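Local coordinates for protein formiminoglutamase (PDB 4MYK) that hydrolyses N-formimino-L-glutamate to L-glutamate and formamide as an arginase-like manganese metalloenzyme of Trypanosoma cruzi, at residues 102-105 with 106-109; 291-294 with 295-299. The protein carries 1 engineered substitution. All blocks are in the same frame, centred on the assembly; numbering follows the deposited sequence.

Contact 1 (102-105 with 106-109)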
loop_
_atom_site.group_PDB
_atom_site.type_symbol
_atom_site.label_atom_id
_atom_site.label_comp_id
_atom_site.label_asym_id
_atom_site.label_seq_id
_atom_site.Cartn_x
_atom_site.Cartn_y
_atom_site.Cartn_z
ATOM N N GLU A 102 23.985 -8.918 -24.927
ATOM C CA GLU A 102 24.645 -10.156 -24.517
ATOM C C GLU A 102 26.179 -10.038 -24.556
ATOM O O GLU A 102 26.881 -10.445 -23.629
ATOM C CB GLU A 102 24.194 -11.322 -25.398
ATOM C CG GLU A 102 24.848 -12.657 -25.060
ATOM C CD GLU A 102 24.550 -13.745 -26.093
ATOM O OE1 GLU A 102 23.499 -13.660 -26.770
ATOM O OE2 GLU A 102 25.373 -14.685 -26.227
ATOM N N SER A 103 26.697 -9.484 -25.638
ATOM C CA SER A 103 28.128 -9.437 -25.833
ATOM C C SER A 103 28.775 -8.610 -24.732
ATOM O O SER A 103 29.856 -8.935 -24.241
ATOM C CB SER A 103 28.434 -8.861 -27.213
ATOM O OG SER A 103 29.818 -8.925 -27.496
ATOM N N LYS A 104 28.091 -7.542 -24.344
ATOM C CA LYS A 104 28.579 -6.611 -23.330
ATOM C C LYS A 104 28.563 -7.206 -21.931
ATOM O O LYS A 104 29.525 -7.096 -21.200
ATOM C CB LYS A 104 27.737 -5.332 -23.346
ATOM C CG LYS A 104 28.127 -4.320 -22.277
ATOM C CD LYS A 104 29.579 -3.952 -22.391
ATOM C CE LYS A 104 29.872 -2.693 -21.616
ATOM N NZ LYS A 104 31.181 -2.112 -22.020
ATOM N N VAL A 105 27.450 -7.820 -21.557
ATOM C CA VAL A 105 27.352 -8.483 -20.267
ATOM C C VAL A 105 28.422 -9.566 -20.142
ATOM O O VAL A 105 29.046 -9.717 -19.086
ATOM C CB VAL A 105 25.946 -9.096 -20.056
ATOM C CG1 VAL A 105 25.904 -9.930 -18.773
ATOM C CG2 VAL A 105 24.895 -7.999 -20.026
ATOM N N PHE A 106 28.639 -10.313 -21.223
ATOM C CA PHE A 106 29.644 -11.373 -21.219
ATOM C C PHE A 106 31.039 -10.848 -20.917
ATOM O O PHE A 106 31.747 -11.397 -20.074
ATOM C CB PHE A 106 29.687 -12.127 -22.540
ATOM C CG PHE A 106 30.826 -13.107 -22.616
ATOM C CD1 PHE A 106 30.753 -14.327 -21.959
ATOM C CD2 PHE A 106 31.986 -12.793 -23.307
ATOM C CE1 PHE A 106 31.802 -15.223 -22.004
ATOM C CE2 PHE A 106 33.037 -13.693 -23.360
ATOM C CZ PHE A 106 32.943 -14.910 -22.705
ATOM N N THR A 107 31.432 -9.787 -21.615
ATOM C CA THR A 107 32.739 -9.176 -21.394
ATOM C C THR A 107 32.939 -8.788 -19.924
ATOM O O THR A 107 33.961 -9.121 -19.332
ATOM C CB THR A 107 32.991 -7.976 -22.349
ATOM O OG1 THR A 107 32.114 -6.891 -22.025
ATOM C CG2 THR A 107 32.755 -8.387 -23.793
ATOM N N VAL A 108 31.954 -8.113 -19.330
ATOM C CA VAL A 108 32.022 -7.766 -17.906
ATOM C C VAL A 108 32.152 -9.025 -17.049
ATOM O O VAL A 108 32.936 -9.068 -16.099
ATOM C CB VAL A 108 30.799 -6.932 -17.426
ATOM C CG1 VAL A 108 30.869 -6.709 -15.932
ATOM C CG2 VAL A 108 30.756 -5.602 -18.127
ATOM N N LEU A 109 31.375 -10.045 -17.409
ATOM C CA LEU A 109 31.410 -11.341 -16.738
ATOM C C LEU A 109 32.784 -11.996 -16.880
ATOM O O LEU A 109 33.397 -12.404 -15.895
ATOM C CB LEU A 109 30.342 -12.280 -17.312
ATOM C CG LEU A 109 28.874 -12.131 -16.908
ATOM C CD1 LEU A 109 28.048 -13.218 -17.588
ATOM C CD2 LEU A 109 28.733 -12.204 -15.398
HETATM O O HOH W 1 33.443 -4.561 -21.091
#
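On helix 94-110 of the arginase-like α/β fold, Lys104, Thr107 and Val108 meet where a threonine hydroxyl folds back on the backbone one turn earlier. Thr107 OG1 donates to Lys104 O at 2.7 Å, a short bond that arrives well off the C=O direction (C=O...donor angle 125°). The helical partner Val108 N reaches the same Lys104 O at 3.2 Å and nearly straight, 174° at the hydrogen, so two donors share this carbonyl from one face of its plane. Thr107 can do this because OG1 sits between its own backbone N and carbonyl carbon (chi1 68°); the same rotation lays CG2 against Ser103 O at 3.0 Å. The hydroxyl also accepts from a water at 2.8 Å from Thr107 OG1, and Lys104 NZ donates weakly to that water. Lys104, bent at chi2, crosses Thr107 at a slant, its CD 3.9 Å from Thr107 OG1, while its ammonium forms a salt bridge with Glu27. On the buried side, Val105 and Leu109 lie side by side, Val105 CG1 4.1 Å from Leu109 CD1. This apolar pair faces helix 125-135 and Pro115 of strand 114-119, with Val105 also reaching Ile35 of strand 32-37. Toward helix 125-135, Glu102 is salt-bridged to Arg130 and the Phe106 ring makes a cation-pi contact with Arg134.

Contact 2 (291-294 with 295-299)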
loop_
_atom_site.group_PDB
_atom_site.type_symbol
_atom_site.label_atom_id
_atom_site.label_comp_id
_atom_site.label_asym_id
_atom_site.label_seq_id
_atom_site.Cartn_x
_atom_site.Cartn_y
_atom_site.Cartn_z
ATOM N N SER A 291 8.082 4.930 -8.216
ATOM C CA SER A 291 8.516 3.617 -8.678
ATOM C C SER A 291 10.012 3.566 -9.028
ATOM O O SER A 291 10.704 2.618 -8.671
ATOM C CB SER A 291 7.623 3.157 -9.830
ATOM O OG SER A 291 6.263 3.208 -9.425
ATOM N N PRO A 292 10.513 4.594 -9.723
ATOM C CA PRO A 292 11.961 4.708 -9.951
ATOM C C PRO A 292 12.783 4.791 -8.661
ATOM O O PRO A 292 13.887 4.257 -8.605
ATOM C CB PRO A 292 12.074 6.000 -10.758
ATOM C CG PRO A 292 10.777 6.047 -11.523
ATOM C CD PRO A 292 9.748 5.536 -10.562
ATOM N N ARG A 293 12.256 5.450 -7.639
ATOM C CA ARG A 293 12.927 5.470 -6.340
ATOM C C ARG A 293 13.058 4.057 -5.785
ATOM O O ARG A 293 14.106 3.669 -5.291
ATOM C CB ARG A 293 12.201 6.383 -5.344
ATOM C CG ARG A 293 12.206 7.856 -5.737
ATOM C CD ARG A 293 11.663 8.750 -4.627
ATOM N NE ARG A 293 12.453 8.641 -3.399
ATOM C CZ ARG A 293 13.254 9.594 -2.936
ATOM N NH1 ARG A 293 13.377 10.739 -3.593
ATOM N NH2 ARG A 293 13.931 9.407 -1.814
ATOM N N VAL A 294 11.987 3.278 -5.871
ATOM C CA VAL A 294 12.044 1.904 -5.379
ATOM C C VAL A 294 13.123 1.106 -6.108
ATOM O O VAL A 294 13.875 0.351 -5.483
ATOM C CB VAL A 294 10.693 1.193 -5.499
ATOM C CG1 VAL A 294 10.842 -0.302 -5.204
ATOM C CG2 VAL A 294 9.674 1.859 -4.571
ATOM N N ALA A 295 13.198 1.294 -7.426
ATOM C CA ALA A 295 14.127 0.559 -8.281
ATOM C C ALA A 295 15.568 0.868 -7.895
ATOM O O ALA A 295 16.395 -0.040 -7.780
ATOM C CB ALA A 295 13.878 0.888 -9.749
ATOM N N VAL A 296 15.859 2.153 -7.685
ATOM C CA VAL A 296 17.199 2.573 -7.255
ATOM C C VAL A 296 17.512 2.039 -5.854
ATOM O O VAL A 296 18.626 1.595 -5.590
ATOM C CB VAL A 296 17.389 4.122 -7.326
ATOM C CG1 VAL A 296 18.697 4.539 -6.682
ATOM C CG2 VAL A 296 17.325 4.617 -8.779
ATOM N N TYR A 297 16.519 2.067 -4.969
ATOM C CA TYR A 297 16.699 1.562 -3.612
ATOM C C TYR A 297 16.925 0.055 -3.581
ATOM O O TYR A 297 17.652 -0.457 -2.738
ATOM C CB TYR A 297 15.514 1.945 -2.728
ATOM C CG TYR A 297 15.627 3.339 -2.139
ATOM C CD1 TYR A 297 16.784 3.739 -1.479
ATOM C CD2 TYR A 297 14.579 4.247 -2.232
ATOM C CE1 TYR A 297 16.897 5.007 -0.941
ATOM C CE2 TYR A 297 14.682 5.515 -1.690
ATOM C CZ TYR A 297 15.844 5.892 -1.048
ATOM O OH TYR A 297 15.957 7.152 -0.500
ATOM N N MET A 298 16.305 -0.652 -4.515
ATOM C CA MET A 298 16.549 -2.080 -4.679
ATOM C C MET A 298 18.006 -2.365 -5.076
ATOM O O MET A 298 18.657 -3.248 -4.504
ATOM C CB MET A 298 15.587 -2.656 -5.715
ATOM C CG MET A 298 14.186 -2.896 -5.194
ATOM S SD MET A 298 13.036 -3.445 -6.476
ATOM C CE MET A 298 13.741 -5.014 -6.977
ATOM N N PHE A 299 18.502 -1.631 -6.071
ATOM C CA PHE A 299 19.912 -1.706 -6.495
ATOM C C PHE A 299 20.842 -1.310 -5.340
ATOM O O PHE A 299 21.873 -1.933 -5.101
ATOM C CB PHE A 299 20.135 -0.791 -7.711
ATOM C CG PHE A 299 21.586 -0.562 -8.053
ATOM C CD1 PHE A 299 22.326 -1.544 -8.687
ATOM C CD2 PHE A 299 22.201 0.649 -7.757
ATOM C CE1 PHE A 299 23.656 -1.336 -8.995
ATOM C CE2 PHE A 299 23.529 0.866 -8.066
ATOM C CZ PHE A 299 24.254 -0.122 -8.687
#
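Arg293 and Tyr297, one turn apart on helix 290-306, run side by side with their polar ends together. Arg293 NH2 donates to Tyr297 OH at 3.3 Å, but the bond is weak, bent to 122° at the hydrogen. The guanidinium and phenol ring planes stand 53° apart. Arg293 CG lies anti to its carbonyl carbon, and a bend at chi3 (60°) brings NH2 to the tyrosine hydroxyl. Four i to i+4 bonds join the two segments: Ala295 N gives to Ser291 O, Val296 N to Pro292 O, Tyr297 N to Arg293 O and Met298 N to Val294 O. Phe299 N continues the series to Ala295 O, and Tyr297 O is hydrogen-bonded to His301 ND1. Pro292, which has no N-H to give, takes part through its carbonyl alone. Tyr297 CD2 also rests 3.1 Å from Arg293 O. The buried Ser291 hydroxyl is held by Glu287 OE1 and by Gly247 N, tying the start of the helix to a loop. Val294 and Met298 cross on another flank, with Val294 CG1 4.0 Å from Met298 SD. Gln189 of the second subunit packs on Arg293 and Tyr297, and Ala253 of that subunit on Val294. Within the chain, Met298 packs on helix 258-270 and on Met279 of strand 274-280, which Ala295 also touches; Pro292, Arg293 and Val296 lean on Phe62 of helix 55-63.

In the fold
From the N terminus, the chain forms strands 32-37 and 83-88 before contact 1 is made within helix 94-110; strand 114-119 follows. Contact 2 comes much later, in helix 290-306 after strand 274-280. Each joins successive turns of one helix, so neither closes a loop; they follow in series, without nesting or crossing. Their centres lie 24 Å apart, with nearest atoms about 11 Å apart, and the two helices pack on the central parallel sheet through strands 32-37 and 114-119 for contact 1 and 274-280 for contact 2. Contact 1 lies away from the metals, whereas the Met298 side chain is about 12 Å from a bound manganese ion.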